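Local coordinates for hypothetical protein (Mesorhizobium loti, PDB 2O2X) that removes the C-7 phosphate from D-glycero-beta-D-manno-heptose 1,7-bisphosphate, with magnesium as cofactor, in the pathway to ADP-L-glycero-beta-D-manno-heptose, at residues 135-139 against 140-144. Residues are numbered along the deposited sequence; the frame is centred on the assembly and turned at random.
Sequences MRKPN and PGMLV
Met142, a selenomethionine in the first turn of helix 141-150, reaches back over the loop that leads into the helix. Its CB lies 3.3 Å from the oxygen of a bridging water. CG passes 3.4 Å from the carbonyl O of Met135 and also touches Met135 CE. SE, next along, stays farther from that oxygen, and a bend at the last torsion (chi3 -75°) turns CE back to lie 3.3 Å from Met135 O and against Lys137 CG. A long, unbranched, flexible side chain suits this place, since it can pack on a backbone oxygen and on lysine methylenes at once. Lys137 is the motif III lysine of the HAD fold: it probably steadies the phosphoryl group of the substrate, as in its relatives, and its NZ forms salt bridges with Asp37 and Asp166. The peptide before Pro138 is cis, and Asn139 N closes the turn on Arg136 O. Pro140 sits at the N-cap, where its missing N-H costs nothing, and its O accepts from Val144 N, the first bond of the helix. Gly141, having no side chain, allows Met135 SE to lie 3.4 Å from Gly141 C. The water donates to Met135 O and Asn139 O and accepts from Met142 N at 2.9 Å, joining loop to helix start.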
# COMPACT_ATOMS: atom_id res chain seq x y z
N MSE A 135 -3.77 -11.99 -6.11
CA MSE A 135 -3.39 -11.05 -5.06
C MSE A 135 -2.07 -10.37 -5.31
O MSE A 135 -1.70 -9.45 -4.57
CB MSE A 135 -3.33 -11.71 -3.69
CG MSE A 135 -4.65 -12.25 -3.25
SE MSE A 135 -6.00 -10.90 -2.85
CE MSE A 135 -5.55 -10.48 -1.32
N ARG A 136 -1.33 -10.80 -6.32
CA ARG A 136 0.01 -10.27 -6.57
C ARG A 136 -0.12 -9.13 -7.58
O ARG A 136 -0.53 -9.34 -8.71
CB ARG A 136 0.97 -11.31 -7.12
CG ARG A 136 2.35 -10.73 -7.34
CD ARG A 136 3.27 -11.61 -8.16
NE ARG A 136 4.50 -10.92 -8.50
CZ ARG A 136 4.76 -10.34 -9.67
NH1 ARG A 136 3.88 -10.39 -10.68
NH2 ARG A 136 5.94 -9.74 -9.84
N LYS A 137 0.23 -7.91 -7.17
CA LYS A 137 0.25 -6.74 -8.08
C LYS A 137 1.19 -7.10 -9.23
O LYS A 137 2.25 -7.65 -8.98
CB LYS A 137 0.72 -5.49 -7.36
CG LYS A 137 -0.08 -5.08 -6.15
CD LYS A 137 0.55 -3.88 -5.42
CE LYS A 137 1.89 -4.20 -4.77
NZ LYS A 137 2.54 -2.99 -4.13
N PRO A 138 0.82 -6.75 -10.49
CA PRO A 138 -0.25 -5.85 -10.93
C PRO A 138 -1.70 -6.35 -10.88
O PRO A 138 -2.61 -5.55 -11.15
CB PRO A 138 0.17 -5.52 -12.37
CG PRO A 138 0.80 -6.81 -12.82
CD PRO A 138 1.62 -7.24 -11.63
N ASN A 139 -1.95 -7.60 -10.53
CA ASN A 139 -3.33 -8.02 -10.33
C ASN A 139 -3.90 -7.22 -9.13
O ASN A 139 -3.15 -6.87 -8.20
CB ASN A 139 -3.45 -9.52 -10.13
CG ASN A 139 -2.98 -10.31 -11.34
OD1 ASN A 139 -3.27 -9.95 -12.47
ND2 ASN A 139 -2.26 -11.39 -11.10
N PRO A 140 -5.17 -6.80 -9.22
CA PRO A 140 -5.78 -5.91 -8.23
C PRO A 140 -6.36 -6.56 -6.97
O PRO A 140 -7.02 -5.87 -6.18
CB PRO A 140 -6.92 -5.28 -9.03
CG PRO A 140 -7.34 -6.38 -9.94
CD PRO A 140 -6.06 -7.03 -10.36
N GLY A 141 -6.07 -7.83 -6.74
CA GLY A 141 -6.76 -8.57 -5.68
C GLY A 141 -6.69 -7.95 -4.31
O GLY A 141 -7.67 -7.97 -3.56
N MSE A 142 -5.53 -7.43 -3.94
CA MSE A 142 -5.40 -6.88 -2.57
C MSE A 142 -6.26 -5.63 -2.41
O MSE A 142 -6.77 -5.34 -1.33
CB MSE A 142 -3.94 -6.56 -2.22
CG MSE A 142 -3.14 -7.78 -1.93
SE MSE A 142 -1.33 -7.41 -1.30
CE MSE A 142 -0.53 -6.88 -2.94
N LEU A 143 -6.37 -4.83 -3.47
CA LEU A 143 -7.21 -3.63 -3.43
C LEU A 143 -8.68 -4.04 -3.35
O LEU A 143 -9.44 -3.49 -2.57
CB LEU A 143 -6.96 -2.72 -4.64
CG LEU A 143 -5.64 -1.95 -4.73
CD1 LEU A 143 -4.47 -2.87 -5.00
CD2 LEU A 143 -5.75 -0.87 -5.76
N VAL A 144 -9.06 -5.01 -4.17
CA VAL A 144 -10.45 -5.48 -4.19
C VAL A 144 -10.81 -6.09 -2.83
O VAL A 144 -11.88 -5.81 -2.27
CB VAL A 144 -10.65 -6.48 -5.36
CG1 VAL A 144 -12.00 -7.21 -5.26
CG2 VAL A 144 -10.51 -5.77 -6.67
O HOH W 1 -3.08 -7.09 -5.39